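Side-chain contacts in pyridine synthase TbtD (Thermobispora bispora, PDB 5WA4), which probably catalyses the formal [4+2] aza-cycloaddition that forms the pyridine core of the thiopeptide antibiotic thiomuracin, and binds the leader peptide of its substrate: residues P132-V135 against R136-L139; A141-Y144 against A145-P149; D204-R207 against L208-W212; R213-Y216 against A217-E221. One frame throughout, in Å; residues are numbered along the deposited sequence.

Contact 1: residues P132-V135 against R136-L139; sequences PLTV and RDVL
Thr134 and Asp137 grip each other at the start of helix 135-159, with Thr134 as the N-cap residue. With OG1 lying between the backbone N and the carbonyl carbon (chi1 63°), the hydroxyl is turned back over the first helical turn. There OG1 accepts from Asp137 N at 3.2 Å along a nearly straight N-H (166°). The same OG1 donates to Asp137 OD2, 2.8 Å away, and meets it from well above the carboxylate plane. Asp137 CG stands beside its own backbone N, anti to the carbonyl carbon, which carries the carboxylate back toward the cap. Threonine suits the position because one hydroxyl can both accept and donate. Across the cap, Leu133 CB rests on Val138 CG2 at 4.0 Å. This pairing of the residue before the N-cap with the fourth one after it is a hydrophobic staple. One residue further on, Leu139 N bonds to Val135 O at 3.1 Å, while Val135 and Leu139 lean on helix 244-265 through Leu263 and Ala260. Capping and stapling together are consistent with a well-defined helix start, and the carboxylate, so close to the N-terminal end, would probably be stabilised as an anion by the helix dipole.

Contact 2: residues A141-Y144 against A145-P149; sequences ADFY and ADTTP
The Thr147 side chain lies obliquely across the Phe143 ring, one turn further along helix 135-159. Its methyl CG2 touches Phe143 CE1 at 3.5 Å, and OG1 sits 3.8 Å above one ring face, displaced toward the rim. Phe143 has CG anti to its backbone N (chi1 167°), which leans the ring along the helix in the direction of Thr147; its other neighbours include Cys320 and Leu253, from helices 307-328 and 244-265. The Thr147 hydroxyl, folded back between backbone N and carbonyl carbon, donates to Phe143 O at 2.6 Å. The buried hydroxyl thus has a carbonyl partner although it lies beside an apolar ring, and threonine supplies the methyl for that ring as well. Thr148 repeats the device on the next carbonyl: its OG1 donates to Tyr144 O at 3.1 Å, while Thr147 N reaches the same oxygen from the other face of the carbonyl plane. Such threonine bonds to the preceding turn accompany a kink in the helix at Pro149, whose ring nitrogen has no hydrogen to give. Arg327 of helix 307-328 clasps this site, bonding to both Tyr144 O and Thr148 OG1. Tyr144 itself turns toward the sheet, where its ring meets Tyr45 with the planes about 20° apart. Elsewhere on the helix Asp142 and Asp146, like charges one turn apart, keep their OD2 atoms 5.5 Å from each other.

Contact 3: residues D204-R207 against L208-W212; sequences DGVR and LRELW
Val206 lies alongside Glu210, the two side chains pointing the same way, and its CG1 meets Glu210 OE2 at 3.6 Å. Its other branch, CG2, stands beside the backbone N and approaches Arg209 NH2 obliquely at 4.2 Å. Valine suits the place because its two short branches reach the charged ends of both longer neighbours. A turn on, Leu211 lays CG against Arg207 O at 3.5 Å. The backbone beneath is the opening of helix 205-218: Arg209 N bonds to Gly205 O at 2.8 Å and Leu208 N to Asp204 O at 3.1 Å. Asp204 holds the N-cap position but its carboxylate makes no cap; OD1 is taken up in a salt bridge with Arg202. Further out, Leu208 reaches Leu199 and His333, which suits a buried leucine, and Trp212 packs against Leu199 and His340 and touches an apolar side chain of the bound peptide, as Leu211 also does. Arg209 is positioned by two acids, Glu196 of its own chain at NH1 and Glu196 of the second subunit at NH2, while Glu210 makes a long, weak ion pair with Arg192 of that subunit. A buried guanidinium held between two glutamates would probably stay cationic, and it links the two subunits, while the neighbouring turn of the same helix presents apolar groups to the peptide.

Contact 4: residues R213-Y216 against A217-E221; sequences RDHY and ARNRE
Side-chain hydrogen bonds tie His215 to Arg218 and Asn219. Arg218 NH2 donates to His215 ND1 at 3.0 Å, lying in the plane of the imidazole, although the guanidinium itself stands nearly upright to the ring (83° between planes). Asn219 ND2 gives a straight bond to His215 O at 2.8 Å, in the carbonyl plane, and in doing so passes 3.6 Å above one face of the imidazole. With CG anti to the backbone N (chi1 171°), His215 holds its ring where both partners can reach it. Among backbone bonds, Asn219 N bonds to Tyr216 O at 2.7 Å. Van der Waals packing joins Tyr216 and Arg220: Arg220 CA lies over one face of the ring, off centre, and Arg220 CG is 4.0 Å from Tyr216 OH. The polar ends find partners beyond the two segments: Tyr216 OH with Asp348, Arg220 with Asp348 of the second subunit, and Asp214 with Arg188 of that subunit. Here helix 205-218 gives way to helix 220-235 at Asn219, an N-cap residue whose amide serves the preceding turn instead. His215 and Arg218 also form weak hydrogen bonds to the peptide backbone, placing this helix junction at the leader-peptide binding site.

Overall arrangement
Contacts 1 and 2 adjoin on helix 135-159, with centres 14 Å apart. The first is a surface cap built from a polar bond pair and a hydrophobic staple, while the second is buried, its hydroxyls satisfied by main-chain carbonyls and an arginine from another helix. Contacts 3 and 4 share helix 205-218, again 14 Å apart, and lie some 35 to 42 Å from the first pair, centre to centre. Both are partly buried and both face the second subunit and the bound peptide; salt bridges reach across to the other subunit, while apolar groups and weak hydrogen bonds meet the peptide. Contact 3 marks the helix start and contact 4 its end, where Asn219 stands at the junction with helix 220-235.

Contact 1: residues P132-V135 against R136-L139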
loop_
_atom_site.group_PDB
_atom_site.type_symbol
_atom_site.label_atom_id
_atom_site.label_comp_id
_atom_site.label_asym_id
_atom_site.label_seq_id
_atom_site.Cartn_x
_atom_site.Cartn_y
_atom_site.Cartn_z
ATOM N N PRO E 132 18.707 19.790 28.124
ATOM C CA PRO E 132 17.659 20.704 27.657
ATOM C C PRO E 132 16.388 19.988 27.175
ATOM O O PRO E 132 16.457 18.927 26.544
ATOM C CB PRO E 132 18.342 21.427 26.496
ATOM C CG PRO E 132 19.184 20.347 25.873
ATOM C CD PRO E 132 19.516 19.332 26.974
ATOM N N LEU E 133 15.238 20.589 27.476
ATOM C CA LEU E 133 13.927 20.067 27.086
ATOM C C LEU E 133 13.545 20.672 25.735
ATOM O O LEU E 133 13.975 21.782 25.428
ATOM C CB LEU E 133 12.873 20.416 28.145
ATOM C CG LEU E 133 12.815 19.734 29.518
ATOM C CD1 LEU E 133 14.158 19.713 30.229
ATOM C CD2 LEU E 133 11.772 20.435 30.398
ATOM N N THR E 134 12.743 19.966 24.935
ATOM C CA THR E 134 12.266 20.526 23.662
ATOM C C THR E 134 11.343 21.707 23.919
ATOM O O THR E 134 11.053 22.034 25.067
ATOM C CB THR E 134 11.521 19.490 22.793
ATOM O OG1 THR E 134 10.343 19.038 23.471
ATOM C CG2 THR E 134 12.425 18.296 22.476
ATOM N N VAL E 135 10.887 22.364 22.862
ATOM C CA VAL E 135 10.006 23.521 23.049
ATOM C C VAL E 135 8.658 23.010 23.568
ATOM O O VAL E 135 8.059 23.570 24.483
ATOM C CB VAL E 135 9.855 24.336 21.740
ATOM C CG1 VAL E 135 8.943 25.535 21.928
ATOM C CG2 VAL E 135 11.234 24.806 21.253
ATOM N N ARG E 136 8.239 21.899 22.982
ATOM C CA ARG E 136 7.105 21.105 23.407
ATOM C C ARG E 136 7.032 20.773 24.879
ATOM O O ARG E 136 6.045 21.081 25.525
ATOM C CB ARG E 136 7.119 19.805 22.639
ATOM C CG ARG E 136 6.258 18.714 23.224
ATOM C CD ARG E 136 5.719 17.888 22.106
ATOM N NE ARG E 136 5.061 18.765 21.157
ATOM C CZ ARG E 136 5.587 19.110 19.980
ATOM N NH1 ARG E 136 6.783 18.610 19.587
ATOM N NH2 ARG E 136 4.913 19.953 19.195
ATOM N N ASP E 137 8.055 20.096 25.386
ATOM C CA ASP E 137 8.061 19.619 26.760
ATOM C C ASP E 137 7.955 20.786 27.729
ATOM O O ASP E 137 7.414 20.656 28.830
ATOM C CB ASP E 137 9.334 18.803 27.033
ATOM C CG ASP E 137 9.417 17.543 26.177
ATOM O OD1 ASP E 137 8.377 16.855 26.055
ATOM O OD2 ASP E 137 10.506 17.257 25.615
ATOM N N VAL E 138 8.477 21.930 27.300
ATOM C CA VAL E 138 8.504 23.125 28.120
ATOM C C VAL E 138 7.086 23.696 28.187
ATOM O O VAL E 138 6.606 24.081 29.257
ATOM C CB VAL E 138 9.552 24.155 27.560
ATOM C CG1 VAL E 138 9.139 25.600 27.804
ATOM C CG2 VAL E 138 10.925 23.889 28.162
ATOM N N LEU E 139 6.408 23.713 27.050
ATOM C CA LEU E 139 5.024 24.156 26.993
ATOM C C LEU E 139 4.100 23.217 27.797
ATOM O O LEU E 139 3.200 23.660 28.522
ATOM C CB LEU E 139 4.570 24.226 25.542
ATOM C CG LEU E 139 3.226 24.898 25.311
ATOM C CD1 LEU E 139 3.358 26.333 25.740
ATOM C CD2 LEU E 139 2.742 24.769 23.856
#

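Contact 2: residues A141-Y144 against A145-P149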
loop_
_atom_site.group_PDB
_atom_site.type_symbol
_atom_site.label_atom_id
_atom_site.label_comp_id
_atom_site.label_asym_id
_atom_site.label_seq_id
_atom_site.Cartn_x
_atom_site.Cartn_y
_atom_site.Cartn_z
ATOM N N ALA E 141 4.877 21.101 30.353
ATOM C CA ALA E 141 5.171 21.326 31.758
ATOM C C ALA E 141 4.447 22.561 32.306
ATOM O O ALA E 141 3.840 22.495 33.376
ATOM C CB ALA E 141 6.674 21.450 31.968
ATOM N N ASP E 142 4.509 23.677 31.584
ATOM C CA ASP E 142 3.800 24.882 32.002
ATOM C C ASP E 142 2.319 24.585 32.106
ATOM O O ASP E 142 1.658 24.948 33.091
ATOM C CB ASP E 142 4.017 26.045 31.028
ATOM C CG ASP E 142 5.357 26.764 31.226
ATOM O OD1 ASP E 142 6.217 26.283 32.008
ATOM O OD2 ASP E 142 5.548 27.809 30.554
ATOM N N PHE E 143 1.799 23.922 31.077
ATOM C CA PHE E 143 0.385 23.581 31.062
ATOM C C PHE E 143 -0.016 22.730 32.275
ATOM O O PHE E 143 -1.058 22.958 32.872
ATOM C CB PHE E 143 -0.001 22.841 29.776
ATOM C CG PHE E 143 -1.353 22.201 29.850
ATOM C CD1 PHE E 143 -2.500 22.959 29.647
ATOM C CD2 PHE E 143 -1.483 20.844 30.184
ATOM C CE1 PHE E 143 -3.764 22.385 29.745
ATOM C CE2 PHE E 143 -2.732 20.257 30.290
ATOM C CZ PHE E 143 -3.887 21.031 30.068
ATOM N N TYR E 144 0.798 21.740 32.614
ATOM C CA TYR E 144 0.433 20.825 33.671
ATOM C C TYR E 144 0.390 21.599 34.980
ATOM O O TYR E 144 -0.573 21.486 35.751
ATOM C CB TYR E 144 1.400 19.622 33.736
ATOM C CG TYR E 144 1.043 18.507 32.763
ATOM C CD1 TYR E 144 -0.264 18.090 32.625
ATOM C CD2 TYR E 144 2.007 17.875 31.975
ATOM C CE1 TYR E 144 -0.608 17.075 31.750
ATOM C CE2 TYR E 144 1.664 16.861 31.089
ATOM C CZ TYR E 144 0.346 16.464 30.984
ATOM O OH TYR E 144 -0.057 15.458 30.112
ATOM N N ALA E 145 1.417 22.412 35.205
ATOM C CA ALA E 145 1.484 23.258 36.390
ATOM C C ALA E 145 0.285 24.211 36.481
ATOM O O ALA E 145 -0.351 24.343 37.518
ATOM C CB ALA E 145 2.785 24.047 36.390
ATOM N N ASP E 146 -0.030 24.880 35.387
ATOM C CA ASP E 146 -1.074 25.879 35.437
ATOM C C ASP E 146 -2.443 25.243 35.690
ATOM O O ASP E 146 -3.347 25.912 36.199
ATOM C CB ASP E 146 -1.083 26.702 34.143
ATOM C CG ASP E 146 0.219 27.450 33.926
ATOM O OD1 ASP E 146 0.945 27.691 34.919
ATOM O OD2 ASP E 146 0.525 27.798 32.762
ATOM N N THR E 147 -2.588 23.958 35.356
ATOM C CA THR E 147 -3.882 23.276 35.458
ATOM C C THR E 147 -4.042 22.391 36.708
ATOM O O THR E 147 -5.097 21.772 36.910
ATOM C CB THR E 147 -4.168 22.398 34.219
ATOM O OG1 THR E 147 -3.005 21.635 33.885
ATOM C CG2 THR E 147 -4.558 23.255 33.040
ATOM N N THR E 148 -3.022 22.350 37.556
ATOM C CA THR E 148 -3.111 21.572 38.782
ATOM C C THR E 148 -4.305 21.900 39.722
ATOM O O THR E 148 -4.957 20.975 40.241
ATOM C CB THR E 148 -1.835 21.705 39.552
ATOM O OG1 THR E 148 -0.809 21.005 38.842
ATOM C CG2 THR E 148 -1.994 21.110 40.916
ATOM N N PRO E 149 -4.607 23.198 39.952
ATOM C CA PRO E 149 -5.822 23.424 40.751
ATOM C C PRO E 149 -7.092 22.989 40.031
ATOM O O PRO E 149 -8.136 22.861 40.669
ATOM C CB PRO E 149 -5.827 24.950 40.986
ATOM C CG PRO E 149 -4.891 25.513 39.974
ATOM C CD PRO E 149 -3.858 24.448 39.734
#

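Contact 3: residues D204-R207 against L208-W212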
loop_
_atom_site.group_PDB
_atom_site.type_symbol
_atom_site.label_atom_id
_atom_site.label_comp_id
_atom_site.label_asym_id
_atom_site.label_seq_id
_atom_site.Cartn_x
_atom_site.Cartn_y
_atom_site.Cartn_z
ATOM N N ASP E 204 -15.007 -4.684 16.739
ATOM C CA ASP E 204 -16.446 -4.540 16.962
ATOM C C ASP E 204 -16.846 -3.054 17.033
ATOM O O ASP E 204 -17.673 -2.660 17.867
ATOM C CB ASP E 204 -16.884 -5.274 18.233
ATOM C CG ASP E 204 -16.331 -4.653 19.493
ATOM O OD1 ASP E 204 -15.249 -4.050 19.445
ATOM O OD2 ASP E 204 -16.996 -4.749 20.542
ATOM N N GLY E 205 -16.273 -2.242 16.142
ATOM C CA GLY E 205 -16.559 -0.816 16.122
ATOM C C GLY E 205 -18.008 -0.459 15.842
ATOM O O GLY E 205 -18.647 0.265 16.625
ATOM N N VAL E 206 -18.521 -0.968 14.723
ATOM C CA VAL E 206 -19.903 -0.737 14.312
ATOM C C VAL E 206 -20.919 -1.241 15.338
ATOM O O VAL E 206 -22.056 -0.773 15.364
ATOM C CB VAL E 206 -20.194 -1.395 12.942
ATOM C CG1 VAL E 206 -21.579 -0.997 12.420
ATOM C CG2 VAL E 206 -19.133 -0.987 11.941
ATOM N N ARG E 207 -20.539 -2.178 16.198
ATOM C CA ARG E 207 -21.498 -2.587 17.212
ATOM C C ARG E 207 -21.415 -1.674 18.437
ATOM O O ARG E 207 -22.411 -1.442 19.125
ATOM C CB ARG E 207 -21.307 -4.055 17.613
ATOM C CG ARG E 207 -21.919 -4.416 18.970
ATOM C CD ARG E 207 -22.540 -5.807 18.963
ATOM N NE ARG E 207 -21.804 -6.751 18.120
ATOM C CZ ARG E 207 -22.216 -7.186 16.928
ATOM N NH1 ARG E 207 -23.376 -6.774 16.425
ATOM N NH2 ARG E 207 -21.468 -8.043 16.241
ATOM N N LEU E 208 -20.235 -1.136 18.711
ATOM C CA LEU E 208 -20.103 -0.264 19.868
ATOM C C LEU E 208 -20.606 1.138 19.515
ATOM O O LEU E 208 -21.020 1.899 20.399
ATOM C CB LEU E 208 -18.657 -0.232 20.360
ATOM C CG LEU E 208 -18.400 0.554 21.646
ATOM C CD1 LEU E 208 -19.017 -0.163 22.830
ATOM C CD2 LEU E 208 -16.900 0.739 21.839
ATOM N N ARG E 209 -20.596 1.467 18.219
ATOM C CA ARG E 209 -21.119 2.757 17.791
ATOM C C ARG E 209 -22.585 2.839 18.130
ATOM O O ARG E 209 -23.014 3.768 18.813
ATOM C CB ARG E 209 -20.925 3.010 16.299
ATOM C CG ARG E 209 -20.507 4.452 16.036
ATOM C CD ARG E 209 -20.814 4.946 14.641
ATOM N NE ARG E 209 -20.334 4.067 13.583
ATOM C CZ ARG E 209 -19.066 3.990 13.201
ATOM N NH1 ARG E 209 -18.158 4.735 13.805
ATOM N NH2 ARG E 209 -18.700 3.170 12.222
ATOM N N GLU E 210 -23.367 1.862 17.693
ATOM C CA GLU E 210 -24.798 2.021 17.876
ATOM C C GLU E 210 -25.159 1.819 19.316
ATOM O O GLU E 210 -26.200 2.294 19.744
ATOM C CB GLU E 210 -25.571 1.066 17.006
ATOM C CG GLU E 210 -25.602 1.598 15.614
ATOM C CD GLU E 210 -25.237 0.522 14.652
ATOM O OE1 GLU E 210 -25.704 -0.621 14.857
ATOM O OE2 GLU E 210 -24.348 0.804 13.810
ATOM N N LEU E 211 -24.310 1.129 20.070
ATOM C CA LEU E 211 -24.511 1.081 21.508
ATOM C C LEU E 211 -24.440 2.514 22.052
ATOM O O LEU E 211 -25.222 2.900 22.925
ATOM C CB LEU E 211 -23.475 0.185 22.168
ATOM C CG LEU E 211 -23.809 -1.305 22.281
ATOM C CD1 LEU E 211 -22.563 -2.074 22.731
ATOM C CD2 LEU E 211 -25.010 -1.543 23.227
ATOM N N TRP E 212 -23.512 3.300 21.498
ATOM C CA TRP E 212 -23.335 4.708 21.862
ATOM C C TRP E 212 -24.427 5.583 21.242
ATOM O O TRP E 212 -25.078 6.332 21.959
ATOM C CB TRP E 212 -21.937 5.197 21.450
ATOM C CG TRP E 212 -20.834 4.621 22.325
ATOM C CD1 TRP E 212 -21.002 3.867 23.447
ATOM C CD2 TRP E 212 -19.409 4.741 22.135
ATOM N NE1 TRP E 212 -19.783 3.514 23.972
ATOM C CE2 TRP E 212 -18.794 4.026 23.189
ATOM C CE3 TRP E 212 -18.606 5.383 21.189
ATOM C CZ2 TRP E 212 -17.406 3.945 23.320
ATOM C CZ3 TRP E 212 -17.222 5.293 21.319
ATOM C CH2 TRP E 212 -16.640 4.584 22.378
#

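Contact 4: residues R213-Y216 against A217-E221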
loop_
_atom_site.group_PDB
_atom_site.type_symbol
_atom_site.label_atom_id
_atom_site.label_comp_id
_atom_site.label_asym_id
_atom_site.label_seq_id
_atom_site.Cartn_x
_atom_site.Cartn_y
_atom_site.Cartn_z
ATOM N N ARG E 213 -24.645 5.479 19.930
ATOM C CA ARG E 213 -25.726 6.238 19.271
ATOM C C ARG E 213 -27.095 5.936 19.902
ATOM O O ARG E 213 -27.975 6.790 19.889
ATOM C CB ARG E 213 -25.776 5.962 17.751
ATOM C CG ARG E 213 -24.405 5.913 17.067
ATOM C CD ARG E 213 -24.277 6.724 15.784
ATOM N NE ARG E 213 -24.245 5.960 14.526
ATOM C CZ ARG E 213 -23.518 6.323 13.460
ATOM N NH1 ARG E 213 -22.740 7.408 13.518
ATOM N NH2 ARG E 213 -23.534 5.602 12.339
ATOM N N ASP E 214 -27.263 4.738 20.469
ATOM C CA ASP E 214 -28.491 4.367 21.188
ATOM C C ASP E 214 -28.524 4.995 22.581
ATOM O O ASP E 214 -29.504 5.625 22.960
ATOM C CB ASP E 214 -28.628 2.843 21.323
ATOM C CG ASP E 214 -29.052 2.167 20.024
ATOM O OD1 ASP E 214 -29.025 2.829 18.966
ATOM O OD2 ASP E 214 -29.386 0.963 20.053
ATOM N N HIS E 215 -27.457 4.805 23.347
ATOM C CA HIS E 215 -27.342 5.407 24.667
ATOM C C HIS E 215 -27.510 6.915 24.606
ATOM O O HIS E 215 -27.980 7.539 25.554
ATOM C CB HIS E 215 -25.994 5.086 25.300
ATOM C CG HIS E 215 -25.734 5.849 26.560
ATOM N ND1 HIS E 215 -26.376 5.563 27.746
ATOM C CD2 HIS E 215 -24.939 6.915 26.809
ATOM C CE1 HIS E 215 -25.965 6.403 28.679
ATOM N NE2 HIS E 215 -25.096 7.236 28.136
ATOM N N TYR E 216 -27.116 7.515 23.494
ATOM C CA TYR E 216 -27.330 8.937 23.351
ATOM C C TYR E 216 -28.826 9.246 23.255
ATOM O O TYR E 216 -29.358 10.028 24.047
ATOM C CB TYR E 216 -26.597 9.495 22.131
ATOM C CG TYR E 216 -26.973 10.930 21.876
ATOM C CD1 TYR E 216 -26.528 11.949 22.715
ATOM C CD2 TYR E 216 -27.820 11.259 20.830
ATOM C CE1 TYR E 216 -26.890 13.265 22.492
ATOM C CE2 TYR E 216 -28.190 12.549 20.600
ATOM C CZ TYR E 216 -27.727 13.553 21.429
ATOM O OH TYR E 216 -28.123 14.841 21.171
ATOM N N ALA E 217 -29.505 8.625 22.291
ATOM C CA ALA E 217 -30.889 8.983 21.985
ATOM C C ALA E 217 -31.853 8.717 23.150
ATOM O O ALA E 217 -32.870 9.400 23.269
ATOM C CB ALA E 217 -31.351 8.256 20.737
ATOM N N ARG E 218 -31.533 7.749 24.014
ATOM C CA ARG E 218 -32.338 7.500 25.223
ATOM C C ARG E 218 -32.262 8.686 26.155
ATOM O O ARG E 218 -33.155 8.917 26.970
ATOM C CB ARG E 218 -31.889 6.244 25.983
ATOM C CG ARG E 218 -32.250 4.961 25.289
ATOM C CD ARG E 218 -31.653 3.711 25.921
ATOM N NE ARG E 218 -30.349 3.920 26.537
ATOM C CZ ARG E 218 -29.413 2.979 26.624
ATOM N NH1 ARG E 218 -29.621 1.788 26.075
ATOM N NH2 ARG E 218 -28.254 3.239 27.217
ATOM N N ASN E 219 -31.184 9.443 26.018
ATOM C CA ASN E 219 -30.947 10.575 26.879
ATOM C C ASN E 219 -30.806 11.898 26.145
ATOM O O ASN E 219 -30.277 12.854 26.708
ATOM C CB ASN E 219 -29.712 10.294 27.701
ATOM C CG ASN E 219 -29.851 9.032 28.489
ATOM O OD1 ASN E 219 -30.510 9.017 29.521
ATOM N ND2 ASN E 219 -29.256 7.953 28.001
ATOM N N ARG E 220 -31.316 11.965 24.914
ATOM C CA ARG E 220 -31.102 13.134 24.066
ATOM C C ARG E 220 -31.286 14.454 24.805
ATOM O O ARG E 220 -30.380 15.273 24.797
ATOM C CB ARG E 220 -32.013 13.110 22.841
ATOM C CG ARG E 220 -32.010 14.433 22.090
ATOM C CD ARG E 220 -32.100 14.235 20.585
ATOM N NE ARG E 220 -33.260 13.454 20.167
ATOM C CZ ARG E 220 -33.219 12.181 19.775
ATOM N NH1 ARG E 220 -32.068 11.516 19.750
ATOM N NH2 ARG E 220 -34.341 11.572 19.409
ATOM N N GLU E 221 -32.415 14.640 25.485
ATOM C CA GLU E 221 -32.724 15.928 26.110
ATOM C C GLU E 221 -31.715 16.360 27.182
ATOM O O GLU E 221 -31.426 17.551 27.325
ATOM C CB GLU E 221 -34.122 15.907 26.721
ATOM C CG GLU E 221 -34.568 17.288 27.191
ATOM C CD GLU E 221 -35.921 17.279 27.860
ATOM O OE1 GLU E 221 -36.812 16.554 27.369
ATOM O OE2 GLU E 221 -36.092 18.002 28.868
#